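Local coordinates for penicillin-binding protein (PDB 3TG9), which is a membrane-associated penicillin-binding protein of the beta-lactamase family, probably a serine enzyme that binds beta-lactams or acts on peptidoglycan peptides, at residues L203-L208 / C313-S318; I65-E70 / E248-T253; L97-G102 / H148-N153; F192-L197 / Y218-I223. All coordinates share one frame; numbering follows the deposited sequence.

Contact 1 (L203-L208 / C313-S318); sequences LGYIDL and CANQSS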
loop_
_atom_site.group_PDB
_atom_site.type_symbol
_atom_site.label_atom_id
_atom_site.label_comp_id
_atom_site.label_asym_id
_atom_site.label_seq_id
_atom_site.Cartn_x
_atom_site.Cartn_y
_atom_site.Cartn_z
ATOM N N LEU B 203 -11.095 -0.305 0.704
ATOM C CA LEU B 203 -9.936 0.516 0.388
ATOM C C LEU B 203 -10.399 1.967 0.312
ATOM O O LEU B 203 -11.557 2.239 -0.029
ATOM C CB LEU B 203 -9.280 0.082 -0.938
ATOM C CG LEU B 203 -8.348 -1.143 -0.884
ATOM C CD1 LEU B 203 -9.068 -2.326 -0.294
ATOM C CD2 LEU B 203 -7.786 -1.512 -2.254
ATOM N N GLY B 204 -9.498 2.891 0.638
ATOM C CA GLY B 204 -9.821 4.303 0.646
ATOM C C GLY B 204 -9.391 4.965 -0.640
ATOM O O GLY B 204 -8.222 4.910 -1.007
ATOM N N TYR B 205 -10.337 5.572 -1.344
ATOM C CA TYR B 205 -10.037 6.129 -2.652
ATOM C C TYR B 205 -9.894 7.647 -2.633
ATOM O O TYR B 205 -10.724 8.375 -2.051
ATOM C CB TYR B 205 -11.061 5.656 -3.689
ATOM C CG TYR B 205 -10.977 4.161 -3.917
ATOM C CD1 TYR B 205 -10.128 3.635 -4.887
ATOM C CD2 TYR B 205 -11.706 3.277 -3.133
ATOM C CE1 TYR B 205 -10.028 2.266 -5.090
ATOM C CE2 TYR B 205 -11.609 1.904 -3.323
ATOM C CZ TYR B 205 -10.765 1.406 -4.306
ATOM O OH TYR B 205 -10.663 0.048 -4.498
ATOM N N ILE B 206 -8.814 8.102 -3.261
ATOM C CA ILE B 206 -8.501 9.513 -3.399
ATOM C C ILE B 206 -8.698 9.920 -4.849
ATOM O O ILE B 206 -8.108 9.322 -5.752
ATOM C CB ILE B 206 -7.025 9.807 -3.052
ATOM C CG1 ILE B 206 -6.650 9.260 -1.673
ATOM C CG2 ILE B 206 -6.751 11.297 -3.143
ATOM C CD1 ILE B 206 -5.161 9.408 -1.342
ATOM N N ASP B 207 -9.517 10.941 -5.073
ATOM C CA ASP B 207 -9.741 11.448 -6.418
ATOM C C ASP B 207 -8.913 12.697 -6.640
ATOM O O ASP B 207 -8.908 13.605 -5.802
ATOM C CB ASP B 207 -11.232 11.673 -6.653
ATOM C CG ASP B 207 -11.981 10.367 -6.820
ATOM O OD1 ASP B 207 -11.751 9.675 -7.836
ATOM O OD2 ASP B 207 -12.781 10.008 -5.933
ATOM N N LEU B 208 -8.193 12.731 -7.756
ATOM C CA LEU B 208 -7.111 13.694 -7.912
ATOM C C LEU B 208 -7.414 14.826 -8.880
ATOM O O LEU B 208 -8.238 14.683 -9.786
ATOM C CB LEU B 208 -5.834 12.974 -8.335
ATOM C CG LEU B 208 -5.249 12.082 -7.244
ATOM C CD1 LEU B 208 -4.264 11.076 -7.818
ATOM C CD2 LEU B 208 -4.603 12.943 -6.158
ATOM N N CYS B 313 -20.375 5.777 7.212
ATOM C CA CYS B 313 -19.011 5.398 6.852
ATOM C C CYS B 313 -18.838 5.533 5.344
ATOM O O CYS B 313 -19.719 5.149 4.582
ATOM C CB CYS B 313 -18.720 3.964 7.286
ATOM S SG CYS B 313 -18.709 3.674 9.065
ATOM N N ALA B 314 -17.721 6.099 4.906
ATOM C CA ALA B 314 -17.451 6.196 3.474
ATOM C C ALA B 314 -15.979 5.965 3.146
ATOM O O ALA B 314 -15.100 6.446 3.866
ATOM C CB ALA B 314 -17.904 7.532 2.935
ATOM N N ASN B 315 -15.724 5.233 2.058
ATOM C CA ASN B 315 -14.360 5.040 1.562
ATOM C C ASN B 315 -14.036 6.000 0.425
ATOM O O ASN B 315 -13.407 5.629 -0.556
ATOM C CB ASN B 315 -14.062 3.566 1.197
ATOM C CG ASN B 315 -14.806 3.082 -0.055
ATOM O OD1 ASN B 315 -15.986 3.395 -0.260
ATOM N ND2 ASN B 315 -14.113 2.286 -0.891
ATOM N N GLN B 316 -14.507 7.234 0.571
ATOM C CA GLN B 316 -14.109 8.346 -0.288
ATOM C C GLN B 316 -13.855 9.563 0.596
ATOM O O GLN B 316 -14.155 9.547 1.795
ATOM C CB GLN B 316 -15.188 8.664 -1.317
ATOM C CG GLN B 316 -16.476 9.176 -0.702
ATOM C CD GLN B 316 -17.557 9.435 -1.739
ATOM O OE1 GLN B 316 -18.196 8.507 -2.235
ATOM N NE2 GLN B 316 -17.779 10.709 -2.057
ATOM N N SER B 317 -13.308 10.616 0.007
ATOM C CA SER B 317 -12.803 11.749 0.781
ATOM C C SER B 317 -13.864 12.672 1.418
ATOM O O SER B 317 -13.637 13.215 2.495
ATOM C CB SER B 317 -11.801 12.547 -0.057
ATOM O OG SER B 317 -10.611 11.795 -0.265
ATOM N N SER B 318 -15.012 12.852 0.770
ATOM C CA SER B 318 -16.064 13.692 1.335
ATOM C C SER B 318 -17.463 13.186 1.001
ATOM O O SER B 318 -17.637 12.356 0.112
ATOM C CB SER B 318 -15.907 15.140 0.867
ATOM O OG SER B 318 -15.828 15.194 -0.544
HETATM O O HOH W 1 -12.341 10.456 -2.722
#

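Contact 2 (I65-E70 / E248-T253); sequences ICQLVE and ELLNET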
loop_
_atom_site.group_PDB
_atom_site.type_symbol
_atom_site.label_atom_id
_atom_site.label_comp_id
_atom_site.label_asym_id
_atom_site.label_seq_id
_atom_site.Cartn_x
_atom_site.Cartn_y
_atom_site.Cartn_z
ATOM N N ILE B 65 -9.284 6.208 28.349
ATOM C CA ILE B 65 -8.662 7.043 29.372
ATOM C C ILE B 65 -9.576 7.191 30.581
ATOM O O ILE B 65 -9.118 7.201 31.729
ATOM C CB ILE B 65 -8.318 8.436 28.833
ATOM C CG1 ILE B 65 -7.037 8.382 27.998
ATOM C CG2 ILE B 65 -8.155 9.422 29.985
ATOM C CD1 ILE B 65 -5.792 8.099 28.816
ATOM N N CYS B 66 -10.873 7.296 30.320
ATOM C CA CYS B 66 -11.855 7.387 31.397
ATOM C C CYS B 66 -11.922 6.082 32.185
ATOM O O CYS B 66 -12.083 6.105 33.401
ATOM C CB CYS B 66 -13.230 7.757 30.842
ATOM S SG CYS B 66 -13.289 9.434 30.205
ATOM N N GLN B 67 -11.778 4.948 31.499
ATOM C CA GLN B 67 -11.816 3.652 32.179
ATOM C C GLN B 67 -10.672 3.508 33.171
ATOM O O GLN B 67 -10.831 2.900 34.231
ATOM C CB GLN B 67 -11.752 2.498 31.188
ATOM C CG GLN B 67 -12.962 2.344 30.308
ATOM C CD GLN B 67 -12.787 1.211 29.326
ATOM O OE1 GLN B 67 -11.662 0.889 28.943
ATOM N NE2 GLN B 67 -13.892 0.594 28.916
ATOM N N LEU B 68 -9.517 4.057 32.816
ATOM C CA LEU B 68 -8.369 4.037 33.709
ATOM C C LEU B 68 -8.640 4.923 34.919
ATOM O O LEU B 68 -8.252 4.598 36.042
ATOM C CB LEU B 68 -7.110 4.504 32.982
ATOM C CG LEU B 68 -6.680 3.648 31.786
ATOM C CD1 LEU B 68 -5.434 4.223 31.160
ATOM C CD2 LEU B 68 -6.461 2.204 32.207
ATOM N N VAL B 69 -9.303 6.048 34.688
ATOM C CA VAL B 69 -9.683 6.918 35.794
ATOM C C VAL B 69 -10.713 6.215 36.678
ATOM O O VAL B 69 -10.539 6.136 37.889
ATOM C CB VAL B 69 -10.191 8.290 35.306
ATOM C CG1 VAL B 69 -10.622 9.165 36.490
ATOM C CG2 VAL B 69 -9.109 8.990 34.488
ATOM N N GLU B 70 -11.762 5.671 36.067
ATOM C CA GLU B 70 -12.797 4.963 36.817
ATOM C C GLU B 70 -12.229 3.782 37.596
ATOM O O GLU B 70 -12.763 3.404 38.640
ATOM C CB GLU B 70 -13.941 4.502 35.902
ATOM C CG GLU B 70 -14.885 3.491 36.546
ATOM C CD GLU B 70 -16.114 3.184 35.698
ATOM O OE1 GLU B 70 -16.443 4.010 34.820
ATOM O OE2 GLU B 70 -16.760 2.123 35.908
ATOM N N GLU B 248 -22.305 0.549 29.799
ATOM C CA GLU B 248 -21.652 -0.756 29.667
ATOM C C GLU B 248 -20.146 -0.632 29.487
ATOM O O GLU B 248 -19.423 -1.626 29.558
ATOM C CB GLU B 248 -22.257 -1.544 28.497
ATOM C CG GLU B 248 -23.622 -2.144 28.817
ATOM C CD GLU B 248 -24.390 -2.583 27.583
ATOM O OE1 GLU B 248 -23.824 -2.519 26.469
ATOM O OE2 GLU B 248 -25.566 -2.987 27.728
ATOM N N LEU B 249 -19.680 0.590 29.252
ATOM C CA LEU B 249 -18.262 0.850 29.045
ATOM C C LEU B 249 -17.685 1.591 30.246
ATOM O O LEU B 249 -16.539 1.375 30.649
ATOM C CB LEU B 249 -18.056 1.660 27.759
ATOM C CG LEU B 249 -18.317 0.914 26.440
ATOM C CD1 LEU B 249 -18.107 1.811 25.218
ATOM C CD2 LEU B 249 -17.455 -0.344 26.341
ATOM N N LEU B 250 -18.499 2.470 30.813
ATOM C CA LEU B 250 -18.135 3.232 31.995
ATOM C C LEU B 250 -19.366 3.295 32.881
ATOM O O LEU B 250 -20.486 3.110 32.405
ATOM C CB LEU B 250 -17.738 4.651 31.601
ATOM C CG LEU B 250 -16.545 4.843 30.670
ATOM C CD1 LEU B 250 -16.775 6.062 29.781
ATOM C CD2 LEU B 250 -15.245 4.962 31.464
ATOM N N ASN B 251 -19.175 3.551 34.167
ATOM C CA ASN B 251 -20.331 3.720 35.037
ATOM C C ASN B 251 -21.007 5.060 34.726
ATOM O O ASN B 251 -20.500 5.843 33.922
ATOM C CB ASN B 251 -19.934 3.599 36.509
ATOM C CG ASN B 251 -19.064 4.742 36.975
ATOM O OD1 ASN B 251 -19.072 5.833 36.392
ATOM N ND2 ASN B 251 -18.301 4.501 38.040
ATOM N N GLU B 252 -22.148 5.321 35.348
ATOM C CA GLU B 252 -22.931 6.513 35.028
ATOM C C GLU B 252 -22.169 7.834 35.239
ATOM O O GLU B 252 -22.196 8.718 34.382
ATOM C CB GLU B 252 -24.240 6.505 35.819
ATOM C CG GLU B 252 -24.983 7.815 35.782
ATOM C CD GLU B 252 -26.184 7.809 36.696
ATOM O OE1 GLU B 252 -27.200 7.174 36.346
ATOM O OE2 GLU B 252 -26.104 8.436 37.769
ATOM N N THR B 253 -21.499 7.967 36.380
ATOM C CA THR B 253 -20.703 9.153 36.673
ATOM C C THR B 253 -19.647 9.438 35.599
ATOM O O THR B 253 -19.513 10.571 35.131
ATOM C CB THR B 253 -19.963 9.010 38.016
ATOM O OG1 THR B 253 -20.910 8.845 39.077
ATOM C CG2 THR B 253 -19.124 10.242 38.289
#

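Contact 3 (L97-G102 / H148-N153); sequences LTHTSG and HRFHYN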
loop_
_atom_site.group_PDB
_atom_site.type_symbol
_atom_site.label_atom_id
_atom_site.label_comp_id
_atom_site.label_asym_id
_atom_site.label_seq_id
_atom_site.Cartn_x
_atom_site.Cartn_y
_atom_site.Cartn_z
ATOM N N LEU B 97 -7.661 15.791 26.692
ATOM C CA LEU B 97 -8.988 15.264 26.371
ATOM C C LEU B 97 -9.915 16.296 25.743
ATOM O O LEU B 97 -10.854 15.945 25.017
ATOM C CB LEU B 97 -9.658 14.712 27.633
ATOM C CG LEU B 97 -9.177 13.369 28.165
ATOM C CD1 LEU B 97 -9.600 13.191 29.612
ATOM C CD2 LEU B 97 -9.719 12.241 27.303
ATOM N N THR B 98 -9.669 17.565 26.049
ATOM C CA THR B 98 -10.532 18.640 25.586
ATOM C C THR B 98 -9.837 19.552 24.582
ATOM O O THR B 98 -10.409 20.550 24.155
ATOM C CB THR B 98 -11.036 19.497 26.764
ATOM O OG1 THR B 98 -9.914 20.004 27.498
ATOM C CG2 THR B 98 -11.915 18.669 27.697
ATOM N N HIS B 99 -8.610 19.209 24.206
ATOM C CA HIS B 99 -7.872 19.992 23.219
ATOM C C HIS B 99 -7.547 21.378 23.745
ATOM O O HIS B 99 -7.644 22.360 23.010
ATOM C CB HIS B 99 -8.675 20.145 21.926
ATOM C CG HIS B 99 -8.904 18.857 21.197
ATOM N ND1 HIS B 99 -7.902 18.187 20.533
ATOM C CD2 HIS B 99 -10.032 18.129 21.018
ATOM C CE1 HIS B 99 -8.396 17.100 19.978
ATOM N NE2 HIS B 99 -9.687 17.036 20.259
ATOM N N THR B 100 -7.161 21.463 25.010
ATOM C CA THR B 100 -6.782 22.747 25.593
ATOM C C THR B 100 -5.366 22.698 26.164
ATOM O O THR B 100 -4.977 23.568 26.941
ATOM C CB THR B 100 -7.770 23.172 26.698
ATOM O OG1 THR B 100 -7.891 22.120 27.662
ATOM C CG2 THR B 100 -9.147 23.466 26.106
ATOM N N SER B 101 -4.600 21.686 25.758
ATOM C CA SER B 101 -3.279 21.417 26.326
ATOM C C SER B 101 -2.187 22.379 25.876
ATOM O O SER B 101 -1.195 22.568 26.579
ATOM C CB SER B 101 -2.837 19.999 25.977
ATOM O OG SER B 101 -2.401 19.934 24.628
ATOM N N GLY B 102 -2.356 22.956 24.691
ATOM C CA GLY B 102 -1.352 23.835 24.124
ATOM C C GLY B 102 -0.140 23.156 23.502
ATOM O O GLY B 102 0.729 23.836 22.962
ATOM N N HIS B 148 -5.336 27.532 28.254
ATOM C CA HIS B 148 -5.636 28.866 27.736
ATOM C C HIS B 148 -6.817 28.900 26.760
ATOM O O HIS B 148 -7.765 29.660 26.961
ATOM C CB HIS B 148 -4.396 29.516 27.110
ATOM C CG HIS B 148 -4.578 30.969 26.781
ATOM N ND1 HIS B 148 -4.601 31.444 25.484
ATOM C CD2 HIS B 148 -4.757 32.049 27.578
ATOM C CE1 HIS B 148 -4.780 32.753 25.500
ATOM N NE2 HIS B 148 -4.877 33.146 26.756
ATOM N N ARG B 149 -6.767 28.090 25.705
ATOM C CA ARG B 149 -7.842 28.111 24.716
ATOM C C ARG B 149 -8.092 26.759 24.058
ATOM O O ARG B 149 -7.320 25.822 24.236
ATOM C CB ARG B 149 -7.557 29.161 23.646
ATOM C CG ARG B 149 -6.450 28.783 22.683
ATOM C CD ARG B 149 -6.115 29.952 21.771
ATOM N NE ARG B 149 -5.857 29.522 20.398
ATOM C CZ ARG B 149 -4.669 29.134 19.942
ATOM N NH1 ARG B 149 -3.620 29.117 20.752
ATOM N NH2 ARG B 149 -4.528 28.763 18.673
ATOM N N PHE B 150 -9.183 26.670 23.302
ATOM C CA PHE B 150 -9.494 25.459 22.551
ATOM C C PHE B 150 -8.776 25.433 21.201
ATOM O O PHE B 150 -8.887 26.366 20.407
ATOM C CB PHE B 150 -11.007 25.295 22.347
ATOM C CG PHE B 150 -11.381 24.049 21.578
ATOM C CD1 PHE B 150 -11.674 22.869 22.244
ATOM C CD2 PHE B 150 -11.415 24.056 20.184
ATOM C CE1 PHE B 150 -12.003 21.715 21.537
ATOM C CE2 PHE B 150 -11.747 22.916 19.474
ATOM C CZ PHE B 150 -12.043 21.740 20.151
ATOM N N HIS B 151 -8.050 24.353 20.944
ATOM C CA HIS B 151 -7.378 24.185 19.666
ATOM C C HIS B 151 -7.255 22.710 19.296
ATOM O O HIS B 151 -6.466 21.973 19.897
ATOM C CB HIS B 151 -5.995 24.828 19.705
ATOM C CG HIS B 151 -5.380 25.009 18.353
ATOM N ND1 HIS B 151 -4.647 24.026 17.731
ATOM C CD2 HIS B 151 -5.400 26.062 17.499
ATOM C CE1 HIS B 151 -4.235 24.461 16.555
ATOM N NE2 HIS B 151 -4.678 25.696 16.390
ATOM N N TYR B 152 -8.035 22.281 18.306
ATOM C CA TYR B 152 -8.037 20.871 17.905
ATOM C C TYR B 152 -6.626 20.366 17.614
ATOM O O TYR B 152 -5.915 20.923 16.783
ATOM C CB TYR B 152 -8.949 20.635 16.698
ATOM C CG TYR B 152 -9.263 19.173 16.473
ATOM C CD1 TYR B 152 -10.291 18.554 17.169
ATOM C CD2 TYR B 152 -8.520 18.405 15.574
ATOM C CE1 TYR B 152 -10.587 17.206 16.971
ATOM C CE2 TYR B 152 -8.804 17.057 15.369
ATOM C CZ TYR B 152 -9.843 16.464 16.072
ATOM O OH TYR B 152 -10.144 15.129 15.884
ATOM N N ASN B 153 -6.240 19.300 18.303
ATOM C CA ASN B 153 -4.862 18.848 18.320
ATOM C C ASN B 153 -4.750 17.321 18.250
ATOM O O ASN B 153 -5.233 16.610 19.135
ATOM C CB ASN B 153 -4.186 19.370 19.590
ATOM C CG ASN B 153 -2.691 19.160 19.589
ATOM O OD1 ASN B 153 -2.214 18.039 19.476
ATOM N ND2 ASN B 153 -1.942 20.248 19.732
#

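Contact 4 (F192-L197 / Y218-I223); sequences FAFDTL and YSLPVI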
loop_
_atom_site.group_PDB
_atom_site.type_symbol
_atom_site.label_atom_id
_atom_site.label_comp_id
_atom_site.label_asym_id
_atom_site.label_seq_id
_atom_site.Cartn_x
_atom_site.Cartn_y
_atom_site.Cartn_z
ATOM N N PHE B 192 -6.574 -2.164 11.934
ATOM C CA PHE B 192 -5.979 -2.945 10.862
ATOM C C PHE B 192 -4.859 -2.151 10.210
ATOM O O PHE B 192 -4.916 -0.918 10.149
ATOM C CB PHE B 192 -7.019 -3.314 9.796
ATOM C CG PHE B 192 -8.246 -3.983 10.340
ATOM C CD1 PHE B 192 -8.159 -4.836 11.427
ATOM C CD2 PHE B 192 -9.484 -3.772 9.751
ATOM C CE1 PHE B 192 -9.287 -5.456 11.929
ATOM C CE2 PHE B 192 -10.619 -4.386 10.249
ATOM C CZ PHE B 192 -10.523 -5.227 11.336
ATOM N N ALA B 193 -3.849 -2.868 9.724
ATOM C CA ALA B 193 -2.734 -2.261 9.012
ATOM C C ALA B 193 -2.913 -2.535 7.533
ATOM O O ALA B 193 -3.447 -3.572 7.159
ATOM C CB ALA B 193 -1.413 -2.831 9.502
ATOM N N PHE B 194 -2.468 -1.600 6.696
ATOM C CA PHE B 194 -2.691 -1.685 5.260
ATOM C C PHE B 194 -2.078 -2.946 4.655
ATOM O O PHE B 194 -2.597 -3.484 3.675
ATOM C CB PHE B 194 -2.101 -0.458 4.549
ATOM C CG PHE B 194 -2.903 0.806 4.718
ATOM C CD1 PHE B 194 -4.259 0.838 4.398
ATOM C CD2 PHE B 194 -2.295 1.972 5.169
ATOM C CE1 PHE B 194 -4.991 2.001 4.546
ATOM C CE2 PHE B 194 -3.019 3.138 5.312
ATOM C CZ PHE B 194 -4.370 3.158 5.003
ATOM N N ASP B 195 -0.965 -3.407 5.222
ATOM C CA ASP B 195 -0.217 -4.507 4.607
ATOM C C ASP B 195 -0.710 -5.846 5.137
ATOM O O ASP B 195 -0.223 -6.904 4.739
ATOM C CB ASP B 195 1.300 -4.341 4.792
ATOM C CG ASP B 195 1.698 -4.183 6.249
ATOM O OD1 ASP B 195 0.877 -3.693 7.052
ATOM O OD2 ASP B 195 2.834 -4.549 6.597
ATOM N N THR B 196 -1.703 -5.789 6.021
ATOM C CA THR B 196 -2.334 -6.996 6.535
ATOM C C THR B 196 -3.846 -6.815 6.613
ATOM O O THR B 196 -4.492 -7.331 7.519
ATOM C CB THR B 196 -1.776 -7.401 7.923
ATOM O OG1 THR B 196 -1.979 -6.336 8.855
ATOM C CG2 THR B 196 -0.275 -7.697 7.844
ATOM N N LEU B 197 -4.409 -6.093 5.649
ATOM C CA LEU B 197 -5.852 -5.858 5.632
ATOM C C LEU B 197 -6.647 -7.167 5.571
ATOM O O LEU B 197 -6.425 -7.998 4.690
ATOM C CB LEU B 197 -6.251 -4.964 4.455
ATOM C CG LEU B 197 -6.173 -3.444 4.601
ATOM C CD1 LEU B 197 -6.899 -2.804 3.438
ATOM C CD2 LEU B 197 -6.772 -2.971 5.927
ATOM N N TYR B 218 -0.475 5.029 0.942
ATOM C CA TYR B 218 0.732 5.767 1.274
ATOM C C TYR B 218 0.411 7.167 1.782
ATOM O O TYR B 218 1.298 8.021 1.841
ATOM C CB TYR B 218 1.668 5.844 0.060
ATOM C CG TYR B 218 1.927 4.504 -0.577
ATOM C CD1 TYR B 218 2.701 3.551 0.068
ATOM C CD2 TYR B 218 1.380 4.177 -1.813
ATOM C CE1 TYR B 218 2.935 2.312 -0.503
ATOM C CE2 TYR B 218 1.610 2.937 -2.398
ATOM C CZ TYR B 218 2.390 2.014 -1.735
ATOM O OH TYR B 218 2.642 0.790 -2.296
ATOM N N SER B 219 -0.847 7.389 2.157
ATOM C CA SER B 219 -1.320 8.707 2.573
ATOM C C SER B 219 -1.638 8.807 4.064
ATOM O O SER B 219 -1.819 9.908 4.584
ATOM C CB SER B 219 -2.574 9.090 1.786
ATOM O OG SER B 219 -2.338 9.036 0.397
ATOM N N LEU B 220 -1.730 7.663 4.739
ATOM C CA LEU B 220 -2.041 7.624 6.172
ATOM C C LEU B 220 -0.972 6.823 6.911
ATOM O O LEU B 220 -0.247 6.054 6.290
ATOM C CB LEU B 220 -3.400 6.957 6.408
ATOM C CG LEU B 220 -4.697 7.740 6.174
ATOM C CD1 LEU B 220 -4.853 8.192 4.736
ATOM C CD2 LEU B 220 -5.885 6.883 6.591
ATOM N N PRO B 221 -0.866 7.001 8.239
ATOM C CA PRO B 221 -0.026 6.067 8.997
ATOM C C PRO B 221 -0.478 4.639 8.692
ATOM O O PRO B 221 -1.675 4.389 8.496
ATOM C CB PRO B 221 -0.321 6.436 10.452
ATOM C CG PRO B 221 -0.718 7.890 10.393
ATOM C CD PRO B 221 -1.460 8.047 9.098
ATOM N N VAL B 222 0.467 3.712 8.645
ATOM C CA VAL B 222 0.188 2.381 8.129
ATOM C C VAL B 222 -0.898 1.699 8.951
ATOM O O VAL B 222 -1.617 0.843 8.450
ATOM C CB VAL B 222 1.467 1.518 8.080
ATOM C CG1 VAL B 222 2.106 1.446 9.453
ATOM C CG2 VAL B 222 1.170 0.116 7.529
ATOM N N ILE B 223 -1.025 2.096 10.213
ATOM C CA ILE B 223 -2.031 1.519 11.089
ATOM C C ILE B 223 -2.642 2.645 11.902
ATOM O O ILE B 223 -1.990 3.654 12.152
ATOM C CB ILE B 223 -1.442 0.427 12.020
ATOM C CG1 ILE B 223 -2.547 -0.270 12.821
ATOM C CG2 ILE B 223 -0.408 1.017 12.959
ATOM C CD1 ILE B 223 -2.039 -1.437 13.660
HETATM O O HOH W 2 -4.908 1.084 7.930
#

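Contact 1 (L203-L208 / C313-S318)
Asn-315 reaches Leu-203 and Tyr-205 just past the end of strand 308-314, a member of the large antiparallel sheet characteristic of the serine beta-lactamase and penicillin-binding protein fold, and joins it to the small hairpin of strands 205-207 and 213-215. The tight part is the grip of this one residue on both sides of Gly-204. ND2 of Asn-315 gives a hydrogen bond of 2.7 Å to O of Leu-203; the acceptor lies within 7° of the amide plane, and the C=O points almost straight at the nitrogen. The backbone of Asn-315 works in the reverse sense: its O accepts from N of Tyr-205 at 3.2 Å, with the donor well above the carbonyl plane although the N-H itself is nearly straight. CG of Asn-315 sits between the backbone N and the carbonyl carbon (chi1 70°), which turns the amide beside the Tyr-205 ring; the two planes are 82° apart and ND2 comes to 3.4 Å from CD2 of Tyr-205, at the ring edge. Both side chains are held from outside as well, the phenol OH by the backbone N of Arg-39 and the Asn-315 amide by Ser-17, Phe-36 and Asn-45.

Toward Ser-317 the two backbones diverge, from 4.7 Å between the CA atoms of Gly-204 and Asn-315 to 6.4 Å between those of Ile-206 and Ser-317. A single water bridges the backbones here: it donates to O of Tyr-205 and to OD2 of Asp-207 and accepts from N of Ser-317 at 2.9 Å.

Contact 2 (I65-E70 / E248-T253)
Glu-70 leaves helix 58-70 with CG anti to its own backbone N (chi1 167°) and an extended chain, a course that carries its carboxylate to Asn-251, whose CG is placed between N and the carbonyl carbon (chi1 68°). The two side chains run antiparallel, and the carboxylate and amide at their ends stack, their planes 14° apart, with CD of Glu-70 at 3.5 Å from ND2 of Asn-251. The firm bond comes from the backbone: N of Asn-251 donates to OE1 of Glu-70 at 2.8 Å, meeting the oxygen on its syn side along a nearly straight N-H.

One turn earlier, Gln-67 also stretches out beyond CG and brings its amide to the backbone of Leu-249. Its NE2 gives O of Leu-249 a longer hydrogen bond of 3.3 Å, the acceptor close to the amide plane. The same NE2 also serves O of Asn-179, while OE1 bonds the hydroxyl of Tyr-175, so partners at both ends fix the rotation of the buried amide.

Between these polar links lies Leu-250. It lies nearly perpendicular to the Gln-67 side chain and presses CD2 against the helix, 3.5 Å from CB of Cys-66 and 3.7 Å from CG of Gln-67. Leu-258 also packs on Cys-66.

Asn-251 is at the N-cap of helix 252-258, its OD1 accepting from N of Tyr-254. OE1 of Glu-70 accepts from the backbone N of Asn-251 itself, and its negative charge probably suits the positive end of the helix dipole: an N-cap packed against a neighbouring helix.

Contact 3 (L97-G102 / H148-N153)
His-99, in a Schellman motif that ends helix 93-98, forms an aromatic cluster with Phe-150 and Tyr-152 beside the probable active site. Tyr-152 belongs to a pattern consistent with the second conserved motif of serine penicillin-binding enzymes: its OH is hydrogen-bonded to Lys-58 and Ser-55, the likely SxxK pair. The His-99 and Tyr-152 rings make an offset stack, centroids 4.4 Å apart and planes at 30°, in which NE2 of His-99 lies 3.4 Å from CE1 of Tyr-152. Phe-150 meets the same histidine obliquely, with CE1 at 3.7 Å from CB of His-99. With CG of Phe-150 anti to N (chi1 -180°), the ring also comes beside O of Thr-98, 3.3 Å from CD1 of Phe-150. The backbones join as well: N of His-151 donates to O of His-99 at 2.9 Å, nearly straight at 175°. Next along, CA of Thr-100 makes a CA-H...O contact of 3.4 Å to O of Arg-149.

Asn-153 carries the chain toward helix 155-168, its OD1 capping N of Gly-156. Phe-157 of that helix and Tyr-271 of strand 269-271 also meet the His-99 ring, while Phe-150 and Thr-100 pack on Val-263 of the outermost strand 263-266.

Contact 4 (F192-L197 / Y218-I223)
Phe-194 lays its ring alongside the backbone of Pro-221 and Val-222 and turns an edge to Leu-220, with CE2 of Phe-194 at 4.0 Å from CB of Leu-220. The two side chains are set roughly at right angles, and the CB lies in the ring plane. With CG anti to the carbonyl carbon (chi1 -75°), the ring stays beside its own N, which donates to O of Val-222 at 3.1 Å. That carbonyl receives the donor in its plane, at a C=O...N angle of 159°, and is also approached by CA of Ala-193 in a CA-H...O contact of 3.3 Å. A water that donates to O of Phe-192 at 3.0 Å, and more weakly to O of Val-222, sits over the centre of one face of the Phe-194 ring.

An apolar pair flanks this junction, CB of Ala-193 touching CB of Ile-223 at 4.1 Å. Separately, CG2 of Val-222 lies 3.8 Å from OD1 of Asp-195, whose carboxylate has its salt bridge with Arg-128.

These two loops also meet the second subunit: Tyr-218 of that subunit packs on Phe-194 and Val-222, and its Thr-215 hydroxyl is bonded to O of Asp-195. The chemistry thus implies a junction where one carbonyl, Val-222 O, gathers a backbone bond, a CA-H contact and a weak water bond, while the hydrocarbon around it is shared between the loop pair and the dimer interface.

Overall arrangement
All four contacts belong to one beta-lactamase-like fold. Contacts 2 and 3 are neighbours, centres 22 Å apart, touching where Ile-65 of helix 58-70 packs on Leu-97 of helix 93-98. Contacts 1 and 4 make a second pair, 15 Å between centres, joined by Ile-206 on Ser-219. Between the pairs the centres are 28 to 34 Å apart. Along the sequence, contacts 3 and 4 are nested inside the loop closed by contact 2, whereas contact 1 crosses both contact 2 and contact 4. Contacts 2 and 3 thus lie in the helical part, contact 3 at the probable active site, whereas contact 1 closes on strand 308-314 of the large sheet and contact 4 meets the second subunit; the two pairs do not touch.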